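Local coordinates for protein 1-pyrroline-5-carboxylate dehydrogenase (Thermus thermophilus, PDB 1UZB) that probably catalyses the oxidation of 1-pyrroline-5-carboxylate, by way of its open-chain aldehyde, to glutamate, as a member of the aldehyde dehydrogenase family, at residues 140-145 / 193-198; 172-177 / 252-257; 284-289 / 504-509; 483-488 / 495-500. All coordinates share one frame; numbering follows the deposited sequence. Where two conformers were deposited one is given.

Interaction 1 of 4, residues 140-145 / 193-198; sequences DFIEYY and MIVGPV
Y145 and I142 of helix 128-149 meet V195 and G196 of helix 188-199 in a buried, mainly apolar helix-helix contact. The axes of the two short segments run nearly parallel, 12° apart, with a closest approach of 9.3 Å, and no hydrogen bond crosses between them. Approach is closest at a glycine: Y145 CD1 lies 3.6 Å from G196 CA, where even a CB would sit tightly against the ring. V195 sits beside it, its CG2 at the edge of the Y145 ring, close to the ring plane, and 3.9 Å from CD1. The same methyl reaches back to I142 CG1 at 4.3 Å, and so touches two residues one turn apart. With CG anti to its carbonyl carbon (chi1 -67°), Y145 carries its ring between the helices, and its hydroxyl goes on to the backbone N of G498. Replacing Y145 by an alanine would remove ring and hydroxyl together, and is likely to leave a gap beside G196 and G498 N without its acceptor. Helix 188-199 is the connection of a beta-alpha-beta unit between parallel strands 165-180 and 203-207, and is kinked at P197. I194, P197 and V198 pack on strand 203-207, I142 rests on helix 95-111, and Y145 leans on L503 and the ring of Y502 in helix 500-504.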
loop_
_atom_site.group_PDB
_atom_site.type_symbol
_atom_site.label_atom_id
_atom_site.label_comp_id
_atom_site.label_asym_id
_atom_site.label_seq_id
_atom_site.Cartn_x
_atom_site.Cartn_y
_atom_site.Cartn_z
ATOM N N ASP A 140 -4.852 8.107 27.095
ATOM C CA ASP A 140 -4.169 7.425 25.996
ATOM C C ASP A 140 -4.828 6.090 25.653
ATOM O O ASP A 140 -5.004 5.772 24.478
ATOM C CB ASP A 140 -2.691 7.167 26.323
ATOM C CG ASP A 140 -1.836 8.420 26.245
ATOM O OD1 ASP A 140 -2.315 9.458 25.740
ATOM O OD2 ASP A 140 -0.664 8.358 26.681
ATOM N N PHE A 141 -5.175 5.298 26.666
ATOM C CA PHE A 141 -5.815 4.008 26.406
ATOM C C PHE A 141 -7.111 4.191 25.620
ATOM O O PHE A 141 -7.372 3.463 24.661
ATOM C CB PHE A 141 -6.127 3.271 27.714
ATOM C CG PHE A 141 -4.964 2.514 28.291
ATOM C CD1 PHE A 141 -4.657 2.632 29.641
ATOM C CD2 PHE A 141 -4.199 1.656 27.504
ATOM C CE1 PHE A 141 -3.608 1.908 30.207
ATOM C CE2 PHE A 141 -3.148 0.926 28.060
ATOM C CZ PHE A 141 -2.852 1.054 29.414
ATOM N N ILE A 142 -7.925 5.160 26.024
ATOM C CA ILE A 142 -9.189 5.401 25.344
ATOM C C ILE A 142 -8.963 5.827 23.894
ATOM O O ILE A 142 -9.574 5.277 22.976
ATOM C CB ILE A 142 -10.014 6.484 26.069
ATOM C CG1 ILE A 142 -10.277 6.064 27.518
ATOM C CG2 ILE A 142 -11.335 6.691 25.347
ATOM C CD1 ILE A 142 -10.906 7.159 28.365
ATOM N N GLU A 143 -8.077 6.799 23.691
ATOM C CA GLU A 143 -7.778 7.298 22.351
ATOM C C GLU A 143 -7.170 6.215 21.463
ATOM O O GLU A 143 -7.525 6.087 20.288
ATOM C CB GLU A 143 -6.804 8.479 22.432
ATOM C CG GLU A 143 -7.343 9.735 23.104
ATOM C CD GLU A 143 -8.269 10.543 22.211
ATOM O OE1 GLU A 143 -8.340 10.260 21.000
ATOM O OE2 GLU A 143 -8.922 11.477 22.723
ATOM N N TYR A 144 -6.257 5.432 22.031
ATOM C CA TYR A 144 -5.592 4.374 21.283
ATOM C C TYR A 144 -6.544 3.242 20.913
ATOM O O TYR A 144 -6.646 2.874 19.743
ATOM C CB TYR A 144 -4.414 3.814 22.087
ATOM C CG TYR A 144 -3.561 2.846 21.299
ATOM C CD1 TYR A 144 -2.505 3.297 20.501
ATOM C CD2 TYR A 144 -3.838 1.481 21.312
ATOM C CE1 TYR A 144 -1.748 2.404 19.738
ATOM C CE2 TYR A 144 -3.095 0.588 20.555
ATOM C CZ TYR A 144 -2.054 1.052 19.773
ATOM O OH TYR A 144 -1.322 0.156 19.030
ATOM N N TYR A 145 -7.242 2.689 21.901
ATOM C CA TYR A 145 -8.164 1.590 21.632
ATOM C C TYR A 145 -9.319 1.992 20.710
ATOM O O TYR A 145 -9.806 1.166 19.940
ATOM C CB TYR A 145 -8.686 1.003 22.950
ATOM C CG TYR A 145 -7.622 0.306 23.785
ATOM C CD1 TYR A 145 -7.718 0.270 25.174
ATOM C CD2 TYR A 145 -6.517 -0.310 23.185
ATOM C CE1 TYR A 145 -6.746 -0.355 25.953
ATOM C CE2 TYR A 145 -5.529 -0.939 23.956
ATOM C CZ TYR A 145 -5.651 -0.954 25.337
ATOM O OH TYR A 145 -4.670 -1.537 26.110
ATOM N N MET A 193 -8.266 -1.549 30.980
ATOM C CA MET A 193 -8.791 -2.904 31.096
ATOM C C MET A 193 -10.276 -3.005 30.775
ATOM O O MET A 193 -10.765 -4.068 30.385
ATOM C CB MET A 193 -8.550 -3.442 32.504
ATOM C CG MET A 193 -7.091 -3.580 32.879
ATOM S SD MET A 193 -6.924 -4.223 34.550
ATOM C CE MET A 193 -7.139 -5.914 34.183
ATOM N N ILE A 194 -10.988 -1.895 30.946
ATOM C CA ILE A 194 -12.421 -1.833 30.679
ATOM C C ILE A 194 -12.731 -1.438 29.236
ATOM O O ILE A 194 -13.458 -2.144 28.533
ATOM C CB ILE A 194 -13.117 -0.793 31.596
ATOM C CG1 ILE A 194 -13.038 -1.237 33.058
ATOM C CG2 ILE A 194 -14.568 -0.597 31.165
ATOM C CD1 ILE A 194 -13.539 -0.192 34.030
ATOM N N VAL A 195 -12.167 -0.317 28.788
ATOM C CA VAL A 195 -12.471 0.173 27.449
ATOM C C VAL A 195 -11.925 -0.653 26.295
ATOM O O VAL A 195 -12.471 -0.596 25.197
ATOM C CB VAL A 195 -12.051 1.669 27.277
ATOM C CG1 VAL A 195 -12.735 2.523 28.339
ATOM C CG2 VAL A 195 -10.545 1.822 27.355
ATOM N N GLY A 196 -10.863 -1.417 26.528
ATOM C CA GLY A 196 -10.328 -2.250 25.461
ATOM C C GLY A 196 -11.382 -3.266 25.048
ATOM O O GLY A 196 -11.798 -3.310 23.886
ATOM N N PRO A 197 -11.842 -4.108 25.986
ATOM C CA PRO A 197 -12.865 -5.110 25.659
ATOM C C PRO A 197 -14.164 -4.480 25.149
ATOM O O PRO A 197 -14.772 -4.961 24.192
ATOM C CB PRO A 197 -13.072 -5.834 26.987
ATOM C CG PRO A 197 -11.718 -5.740 27.634
ATOM C CD PRO A 197 -11.303 -4.321 27.342
ATOM N N VAL A 198 -14.581 -3.397 25.792
ATOM C CA VAL A 198 -15.812 -2.707 25.425
ATOM C C VAL A 198 -15.766 -2.100 24.024
ATOM O O VAL A 198 -16.762 -2.115 23.303
ATOM C CB VAL A 198 -16.136 -1.598 26.461
ATOM C CG1 VAL A 198 -17.217 -0.662 25.935
ATOM C CG2 VAL A 198 -16.587 -2.240 27.765
#

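Interaction 2 of 4, residues 172-177 / 252-257; sequences VPLGAG and RIRFIN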
loop_
_atom_site.group_PDB
_atom_site.type_symbol
_atom_site.label_atom_id
_atom_site.label_comp_id
_atom_site.label_asym_id
_atom_site.label_seq_id
_atom_site.Cartn_x
_atom_site.Cartn_y
_atom_site.Cartn_z
ATOM N N VAL A 172 -15.855 -11.118 16.086
ATOM C CA VAL A 172 -17.020 -10.794 16.882
ATOM C C VAL A 172 -16.600 -10.814 18.345
ATOM O O VAL A 172 -15.703 -11.564 18.737
ATOM C CB VAL A 172 -18.163 -11.790 16.621
ATOM C CG1 VAL A 172 -18.515 -11.750 15.147
ATOM C CG2 VAL A 172 -17.757 -13.199 17.022
ATOM N N PRO A 173 -17.210 -9.952 19.166
ATOM C CA PRO A 173 -16.872 -9.903 20.590
ATOM C C PRO A 173 -17.302 -11.182 21.301
ATOM O O PRO A 173 -18.146 -11.929 20.801
ATOM C CB PRO A 173 -17.611 -8.656 21.076
ATOM C CG PRO A 173 -18.808 -8.607 20.179
ATOM C CD PRO A 173 -18.234 -8.948 18.828
ATOM N N LEU A 174 -16.716 -11.423 22.469
ATOM C CA LEU A 174 -16.983 -12.627 23.250
ATOM C C LEU A 174 -18.257 -12.609 24.083
ATOM O O LEU A 174 -19.011 -13.581 24.083
ATOM C CB LEU A 174 -15.795 -12.910 24.172
ATOM C CG LEU A 174 -14.419 -13.014 23.512
ATOM C CD1 LEU A 174 -13.339 -13.125 24.579
ATOM C CD2 LEU A 174 -14.397 -14.214 22.582
ATOM N N GLY A 175 -18.484 -11.521 24.811
ATOM C CA GLY A 175 -19.669 -11.428 25.645
ATOM C C GLY A 175 -19.426 -10.537 26.844
ATOM O O GLY A 175 -18.767 -9.505 26.730
ATOM N N ALA A 176 -19.966 -10.936 27.992
ATOM C CA ALA A 176 -19.808 -10.178 29.229
ATOM C C ALA A 176 -18.676 -10.780 30.048
ATOM O O ALA A 176 -18.620 -11.996 30.243
ATOM C CB ALA A 176 -21.107 -10.202 30.035
ATOM N N GLY A 177 -17.779 -9.921 30.524
ATOM C CA GLY A 177 -16.657 -10.387 31.319
ATOM C C GLY A 177 -16.423 -9.533 32.549
ATOM O O GLY A 177 -17.104 -8.529 32.768
ATOM N N ARG A 252 -21.404 -18.140 33.796
ATOM C CA ARG A 252 -21.800 -17.170 32.778
ATOM C C ARG A 252 -20.840 -16.000 32.553
ATOM O O ARG A 252 -21.190 -15.023 31.889
ATOM C CB ARG A 252 -23.203 -16.641 33.081
ATOM C CG ARG A 252 -24.282 -17.714 33.051
ATOM C CD ARG A 252 -24.378 -18.368 31.680
ATOM N NE ARG A 252 -24.732 -17.407 30.639
ATOM C CZ ARG A 252 -24.897 -17.719 29.357
ATOM N NH1 ARG A 252 -24.741 -18.971 28.951
ATOM N NH2 ARG A 252 -25.217 -16.776 28.480
ATOM N N ILE A 253 -19.642 -16.084 33.119
ATOM C CA ILE A 253 -18.637 -15.049 32.894
ATOM C C ILE A 253 -17.797 -15.570 31.727
ATOM O O ILE A 253 -17.262 -16.681 31.778
ATOM C CB ILE A 253 -17.776 -14.809 34.161
ATOM C CG1 ILE A 253 -18.453 -13.750 35.034
ATOM C CG2 ILE A 253 -16.365 -14.369 33.786
ATOM C CD1 ILE A 253 -18.443 -12.343 34.433
ATOM N N ARG A 254 -17.703 -14.775 30.664
ATOM C CA ARG A 254 -16.981 -15.187 29.461
ATOM C C ARG A 254 -15.470 -15.005 29.497
ATOM O O ARG A 254 -14.726 -15.814 28.940
ATOM C CB ARG A 254 -17.549 -14.451 28.241
ATOM C CG ARG A 254 -16.998 -14.933 26.903
ATOM C CD ARG A 254 -17.462 -16.347 26.608
ATOM N NE ARG A 254 -16.840 -16.961 25.436
ATOM C CZ ARG A 254 -15.627 -17.502 25.427
ATOM N NH1 ARG A 254 -15.158 -18.052 24.315
ATOM N NH2 ARG A 254 -14.875 -17.492 26.522
ATOM N N PHE A 255 -15.015 -13.932 30.130
ATOM C CA PHE A 255 -13.588 -13.670 30.222
ATOM C C PHE A 255 -13.265 -12.914 31.488
ATOM O O PHE A 255 -14.141 -12.306 32.105
ATOM C CB PHE A 255 -13.093 -12.867 29.008
ATOM C CG PHE A 255 -13.739 -11.512 28.853
ATOM C CD1 PHE A 255 -14.884 -11.358 28.082
ATOM C CD2 PHE A 255 -13.201 -10.386 29.482
ATOM C CE1 PHE A 255 -15.487 -10.109 27.934
ATOM C CE2 PHE A 255 -13.799 -9.133 29.339
ATOM C CZ PHE A 255 -14.944 -8.994 28.563
ATOM N N ILE A 256 -11.994 -12.949 31.861
ATOM C CA ILE A 256 -11.518 -12.274 33.056
ATOM C C ILE A 256 -10.270 -11.493 32.681
ATOM O O ILE A 256 -9.345 -12.046 32.092
ATOM C CB ILE A 256 -11.145 -13.293 34.151
ATOM C CG1 ILE A 256 -12.357 -14.160 34.491
ATOM C CG2 ILE A 256 -10.647 -12.576 35.395
ATOM C CD1 ILE A 256 -11.986 -15.541 35.001
ATOM N N ASN A 257 -10.261 -10.202 32.997
ATOM C CA ASN A 257 -9.111 -9.355 32.718
ATOM C C ASN A 257 -8.623 -8.925 34.101
ATOM O O ASN A 257 -9.329 -8.223 34.827
ATOM C CB ASN A 257 -9.536 -8.154 31.868
ATOM C CG ASN A 257 -8.370 -7.503 31.145
ATOM O OD1 ASN A 257 -7.253 -8.025 31.135
ATOM N ND2 ASN A 257 -8.629 -6.356 30.529
HETATM O O HOH W 1 -18.164 -16.017 23.077
#
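The F255 ring has one face laid squarely on a glycine: G177 CA stands 3.5 Å from the ring centroid and 10° off its normal, a CH-pi contact. At the ring's edge, near its plane, G175 O is 3.5 Å from CE1, while L174 CD1 approaches CD1 obliquely at 4.2 Å. The R254 guanidinium receives L174 CD2 over one face, toward the rim, and also takes part in a cation-pi contact with W281. This is the start of a parallel strand pairing, 165-180 beside 255-259, in the Rossmann-like sheet that aldehyde dehydrogenases use for nucleotide binding. R254 N gives its hydrogen to A176 O at 3.0 Å, with 162° at the hydrogen, and the F255 backbone then hydrogen-bonds to that of V178. F255 holds CG between its own backbone N and carbonyl carbon (chi1 61°), which turns the ring back over the neighbouring strand; a CB on G177 would collide with it. A serine in place of F255 would lack the ring, and would probably uncover G177 CA and open a gap between L174 and P197 of helix 188-199. R254 folds its chain at chi2, bringing CG to 3.6 Å from L174 CB, and its NH2 bonds F282 O. Its NE donates to a water at 2.9 Å, and that water in turn donates to L174 O at 2.8 Å.

Interaction 3 of 4, residues 284-289 / 504-509; sequences RAYVET and RLFLEM
R284 reaches across to the turn at 504-507 with a chain kept straight from CG to NE. CB starts toward the turn, CG lies anti to the carbonyl carbon (chi1 -69°), and CD passes L505 O at 3.7 Å. The guanidinium then divides its work. NH1 donates to two carbonyls, L505 O at 2.9 Å and L507 O at 2.9 Å; the first lies in the guanidinium plane, the second is tilted out of it. NH2 adds a weak bond to L507 O and donates to two waters. The acceptors are presented by a type I turn from R504 to L507, which leads into strand 507-515, antiparallel to strand 165-180; R284 itself belongs to strand 284-288 of the same sheet, on the far side of strand 255-259 from strand 165-180. In the conformer given, Y286 OH also donates to L505 O (2.7 Å), from the opposite face of the carbonyl plane; Y286 has two conformers, so this bond is less certain. One NH2 water donates to E508 OE1 at 2.8 Å. The other is shared with R504, whose NH2 stands 4.5 Å from R284 NH1, so a water and not a direct contact joins the two like charges. R504 NE forms a salt bridge with D501 of the second subunit.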
loop_
_atom_site.group_PDB
_atom_site.type_symbol
_atom_site.label_atom_id
_atom_site.label_comp_id
_atom_site.label_asym_id
_atom_site.label_seq_id
_atom_site.Cartn_x
_atom_site.Cartn_y
_atom_site.Cartn_z
ATOM N N ARG A 284 -11.586 -17.270 28.922
ATOM C CA ARG A 284 -10.316 -16.645 28.610
ATOM C C ARG A 284 -9.971 -15.817 29.836
ATOM O O ARG A 284 -10.825 -15.122 30.384
ATOM C CB ARG A 284 -10.424 -15.737 27.387
ATOM C CG ARG A 284 -10.657 -16.482 26.092
ATOM C CD ARG A 284 -10.456 -15.562 24.905
ATOM N NE ARG A 284 -10.798 -16.234 23.656
ATOM C CZ ARG A 284 -10.722 -15.666 22.458
ATOM N NH1 ARG A 284 -10.310 -14.411 22.337
ATOM N NH2 ARG A 284 -11.072 -16.353 21.380
ATOM N N ALA A 285 -8.726 -15.920 30.281
ATOM C CA ALA A 285 -8.261 -15.169 31.438
ATOM C C ALA A 285 -6.941 -14.514 31.084
ATOM O O ALA A 285 -5.980 -15.195 30.708
ATOM C CB ALA A 285 -8.085 -16.093 32.635
ATOM N N TYR A 286 -6.905 -13.193 31.190
ATOM C CA TYR A 286 -5.704 -12.430 30.896
ATOM C C TYR A 286 -5.220 -11.879 32.223
ATOM O O TYR A 286 -5.983 -11.254 32.954
ATOM C CB TYR A 286 -6.032 -11.308 29.907
ATOM C CG TYR A 286 -7.231 -11.580 29.013
ATOM C CD1 TYR A 286 -8.513 -11.195 29.398
ATOM C CD2 TYR A 286 -7.083 -12.226 27.785
ATOM C CE1 TYR A 286 -9.618 -11.442 28.584
ATOM C CE2 TYR A 286 -8.183 -12.477 26.962
ATOM C CZ TYR A 286 -9.449 -12.080 27.367
ATOM O OH TYR A 286 -10.543 -12.300 26.556
ATOM N N VAL A 287 -3.959 -12.141 32.551
ATOM C CA VAL A 287 -3.418 -11.678 33.816
ATOM C C VAL A 287 -2.047 -11.012 33.701
ATOM O O VAL A 287 -1.177 -11.471 32.959
ATOM C CB VAL A 287 -3.316 -12.850 34.825
ATOM C CG1 VAL A 287 -4.676 -13.519 34.993
ATOM C CG2 VAL A 287 -2.286 -13.861 34.350
ATOM N N GLU A 288 -1.880 -9.905 34.419
ATOM C CA GLU A 288 -0.614 -9.171 34.480
ATOM C C GLU A 288 -0.321 -9.273 35.968
ATOM O O GLU A 288 -1.048 -8.707 36.787
ATOM C CB GLU A 288 -0.800 -7.713 34.047
ATOM C CG GLU A 288 0.498 -6.951 33.776
ATOM C CD GLU A 288 0.971 -6.120 34.959
ATOM O OE1 GLU A 288 1.459 -6.696 35.955
ATOM O OE2 GLU A 288 0.845 -4.880 34.888
ATOM N N THR A 289 0.747 -9.989 36.308
ATOM C CA THR A 289 1.073 -10.275 37.698
ATOM C C THR A 289 2.342 -9.737 38.352
ATOM O O THR A 289 2.892 -10.382 39.249
ATOM C CB THR A 289 1.038 -11.794 37.896
ATOM O OG1 THR A 289 1.737 -12.422 36.812
ATOM C CG2 THR A 289 -0.399 -12.294 37.904
ATOM N N ARG A 504 -7.370 -8.096 20.071
ATOM C CA ARG A 504 -7.608 -9.420 19.500
ATOM C C ARG A 504 -7.971 -10.430 20.590
ATOM O O ARG A 504 -8.671 -11.414 20.337
ATOM C CB ARG A 504 -6.357 -9.903 18.757
ATOM C CG ARG A 504 -6.491 -11.292 18.135
ATOM C CD ARG A 504 -7.521 -11.288 17.026
ATOM N NE ARG A 504 -7.724 -12.606 16.432
ATOM C CZ ARG A 504 -8.450 -13.575 16.979
ATOM N NH1 ARG A 504 -8.572 -14.736 16.351
ATOM N NH2 ARG A 504 -9.061 -13.390 18.146
ATOM N N LEU A 505 -7.479 -10.181 21.801
ATOM C CA LEU A 505 -7.734 -11.058 22.938
ATOM C C LEU A 505 -9.205 -11.104 23.335
ATOM O O LEU A 505 -9.656 -12.057 23.976
ATOM C CB LEU A 505 -6.915 -10.588 24.140
ATOM C CG LEU A 505 -5.397 -10.546 23.963
ATOM C CD1 LEU A 505 -4.776 -9.878 25.175
ATOM C CD2 LEU A 505 -4.853 -11.949 23.772
ATOM N N PHE A 506 -9.957 -10.083 22.945
ATOM C CA PHE A 506 -11.364 -9.999 23.308
ATOM C C PHE A 506 -12.306 -10.248 22.135
ATOM O O PHE A 506 -13.467 -9.827 22.147
ATOM C CB PHE A 506 -11.630 -8.633 23.945
ATOM C CG PHE A 506 -10.711 -8.343 25.099
ATOM C CD1 PHE A 506 -9.508 -7.670 24.904
ATOM C CD2 PHE A 506 -11.008 -8.817 26.370
ATOM C CE1 PHE A 506 -8.616 -7.478 25.958
ATOM C CE2 PHE A 506 -10.125 -8.631 27.429
ATOM C CZ PHE A 506 -8.927 -7.961 27.221
ATOM N N LEU A 507 -11.801 -10.967 21.135
ATOM C CA LEU A 507 -12.558 -11.290 19.934
ATOM C C LEU A 507 -12.383 -12.752 19.544
ATOM O O LEU A 507 -11.382 -13.384 19.888
ATOM C CB LEU A 507 -12.060 -10.443 18.758
ATOM C CG LEU A 507 -12.221 -8.928 18.847
ATOM C CD1 LEU A 507 -11.355 -8.258 17.789
ATOM C CD2 LEU A 507 -13.687 -8.561 18.665
ATOM N N GLU A 508 -13.374 -13.282 18.835
ATOM C CA GLU A 508 -13.294 -14.630 18.301
ATOM C C GLU A 508 -13.617 -14.474 16.813
ATOM O O GLU A 508 -14.195 -13.460 16.406
ATOM C CB GLU A 508 -14.236 -15.608 19.031
ATOM C CG GLU A 508 -15.694 -15.222 19.184
ATOM C CD GLU A 508 -16.421 -16.166 20.140
ATOM O OE1 GLU A 508 -15.808 -17.170 20.566
ATOM O OE2 GLU A 508 -17.600 -15.913 20.464
ATOM N N MET A 509 -13.223 -15.448 15.999
ATOM C CA MET A 509 -13.427 -15.355 14.557
ATOM C C MET A 509 -14.450 -16.323 13.987
ATOM O O MET A 509 -14.520 -17.483 14.393
ATOM C CB MET A 509 -12.094 -15.577 13.836
ATOM C CG MET A 509 -12.127 -15.236 12.349
ATOM S SD MET A 509 -10.770 -15.958 11.383
ATOM C CE MET A 509 -9.344 -15.221 12.157
HETATM O O HOH W 2 -10.047 -16.177 18.606
HETATM O O HOH W 3 -13.351 -18.100 21.602
#

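Interaction 4 of 4, residues 483-488 / 495-500; sequences QPFGGF and AKTGAL
K496 and P484 form the buried, tight part of this contact; on its more open side F485 and T497 are held by their backbones. K496 bends at chi2 and lays its chain along the 484-486 backbone, with CD 3.9 Å from P484 CB. Its NZ donates to P484 O at 2.8 Å and G486 O at 2.9 Å, meeting the first above the carbonyl plane and the second on a lone pair; G467 O is a third acceptor, so this buried ammonium is gripped by three carbonyls. A CB on G486 would crowd both K496 CD and A495 O. The same P484 CB also touches A499 CB at 3.7 Å. The backbones form a single antiparallel hydrogen-bonded bridge: F485 N gives a nearly straight bond (171°) to T497 O at 3.0 Å, and T497 N returns one to F485 O. The partly exposed side chains of F485 and T497 lie side by side, meeting through F485 CB and T497 OG1 at 3.4 Å, while the F485 ring leads off from the contact. T497 packs on F141 and Y145 of helix 128-149, F485 and Q483 rest against N468 of strand 468-471, and L500 packs on Y144 and A148 of helix 128-149.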
loop_
_atom_site.group_PDB
_atom_site.type_symbol
_atom_site.label_atom_id
_atom_site.label_comp_id
_atom_site.label_asym_id
_atom_site.label_seq_id
_atom_site.Cartn_x
_atom_site.Cartn_y
_atom_site.Cartn_z
ATOM N N GLN A 483 5.248 1.744 23.642
ATOM C CA GLN A 483 5.806 0.559 24.268
ATOM C C GLN A 483 4.759 -0.449 24.731
ATOM O O GLN A 483 4.286 -0.381 25.870
ATOM C CB GLN A 483 6.679 0.968 25.462
ATOM C CG GLN A 483 7.950 1.711 25.076
ATOM C CD GLN A 483 8.018 3.130 25.623
ATOM O OE1 GLN A 483 7.209 3.542 26.459
ATOM N NE2 GLN A 483 9.001 3.884 25.154
ATOM N N PRO A 484 4.366 -1.385 23.847
ATOM C CA PRO A 484 3.374 -2.404 24.216
ATOM C C PRO A 484 3.802 -2.949 25.578
ATOM O O PRO A 484 4.941 -3.384 25.739
ATOM C CB PRO A 484 3.523 -3.431 23.103
ATOM C CG PRO A 484 3.812 -2.566 21.909
ATOM C CD PRO A 484 4.799 -1.545 22.447
ATOM N N PHE A 485 2.892 -2.936 26.547
ATOM C CA PHE A 485 3.242 -3.351 27.903
ATOM C C PHE A 485 2.712 -4.704 28.372
ATOM O O PHE A 485 1.510 -4.947 28.376
ATOM C CB PHE A 485 2.795 -2.263 28.885
ATOM C CG PHE A 485 3.320 -2.459 30.271
ATOM C CD1 PHE A 485 4.663 -2.230 30.558
ATOM C CD2 PHE A 485 2.485 -2.912 31.287
ATOM C CE1 PHE A 485 5.164 -2.450 31.837
ATOM C CE2 PHE A 485 2.980 -3.135 32.570
ATOM C CZ PHE A 485 4.318 -2.905 32.842
ATOM N N GLY A 486 3.624 -5.575 28.788
ATOM C CA GLY A 486 3.239 -6.897 29.250
ATOM C C GLY A 486 4.486 -7.748 29.333
ATOM O O GLY A 486 5.427 -7.547 28.561
ATOM N N GLY A 487 4.489 -8.727 30.232
ATOM C CA GLY A 487 5.683 -9.532 30.404
ATOM C C GLY A 487 5.675 -10.995 30.029
ATOM O O GLY A 487 4.766 -11.491 29.355
ATOM N N PHE A 488 6.722 -11.673 30.496
ATOM C CA PHE A 488 6.955 -13.096 30.265
ATOM C C PHE A 488 6.929 -13.825 31.608
ATOM O O PHE A 488 6.905 -13.202 32.677
ATOM C CB PHE A 488 8.351 -13.324 29.670
ATOM C CG PHE A 488 8.612 -12.604 28.375
ATOM C CD1 PHE A 488 9.902 -12.180 28.063
ATOM C CD2 PHE A 488 7.595 -12.395 27.450
ATOM C CE1 PHE A 488 10.179 -11.560 26.847
ATOM C CE2 PHE A 488 7.863 -11.775 26.226
ATOM C CZ PHE A 488 9.159 -11.359 25.927
ATOM N N ALA A 495 -0.347 -10.160 27.711
ATOM C CA ALA A 495 -1.409 -9.422 27.038
ATOM C C ALA A 495 -0.838 -8.011 26.960
ATOM O O ALA A 495 -0.834 -7.275 27.948
ATOM C CB ALA A 495 -2.686 -9.435 27.872
ATOM N N LYS A 496 -0.332 -7.646 25.789
ATOM C CA LYS A 496 0.286 -6.343 25.587
ATOM C C LYS A 496 -0.694 -5.178 25.549
ATOM O O LYS A 496 -1.397 -4.976 24.558
ATOM C CB LYS A 496 1.117 -6.369 24.302
ATOM C CG LYS A 496 2.417 -7.168 24.408
ATOM C CD LYS A 496 3.346 -6.544 25.448
ATOM C CE LYS A 496 4.817 -6.780 25.138
ATOM N NZ LYS A 496 5.691 -6.070 26.113
ATOM N N THR A 497 -0.737 -4.401 26.626
ATOM C CA THR A 497 -1.638 -3.256 26.671
ATOM C C THR A 497 -1.067 -2.123 25.828
ATOM O O THR A 497 0.142 -2.035 25.621
ATOM C CB THR A 497 -1.854 -2.749 28.117
ATOM O OG1 THR A 497 -0.619 -2.246 28.641
ATOM C CG2 THR A 497 -2.366 -3.876 29.008
ATOM N N GLY A 498 -1.945 -1.258 25.334
ATOM C CA GLY A 498 -1.495 -0.144 24.516
ATOM C C GLY A 498 -0.913 -0.603 23.194
ATOM O O GLY A 498 -0.024 0.042 22.642
ATOM N N ALA A 499 -1.418 -1.724 22.688
ATOM C CA ALA A 499 -0.954 -2.283 21.428
ATOM C C ALA A 499 -2.139 -2.853 20.660
ATOM O O ALA A 499 -3.142 -3.257 21.254
ATOM C CB ALA A 499 0.069 -3.378 21.692
ATOM N N LEU A 500 -2.015 -2.890 19.337
ATOM C CA LEU A 500 -3.074 -3.418 18.485
ATOM C C LEU A 500 -3.483 -4.828 18.907
ATOM O O LEU A 500 -4.665 -5.155 18.922
ATOM C CB LEU A 500 -2.607 -3.431 17.026
ATOM C CG LEU A 500 -2.268 -2.070 16.408
ATOM C CD1 LEU A 500 -1.616 -2.264 15.050
ATOM C CD2 LEU A 500 -3.528 -1.236 16.285
#

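Interaction 1 is wholly buried and mainly apolar; interaction 2 is almost as buried, R252 being exposed. Interaction 4, also mainly buried, relies instead on backbone and ammonium hydrogen bonds; interaction 3, only partly buried, adds waters to its arginine-carbonyl bonds. Interactions 2 and 3 belong to one sheet, where I256 bonds to R284 and Y286 on the adjoining strand. Helix 188-199 joins interaction 1 to them: P197 packs on F255 and F506, and M193 O probably accepts from N257 ND2. Y145 OH ties interaction 1 to G498 of interaction 4. Residues 483-488 and 495-500, like 284-289 and 504-509, also meet the second subunit, whereas no other chain touches the segments of interaction 2.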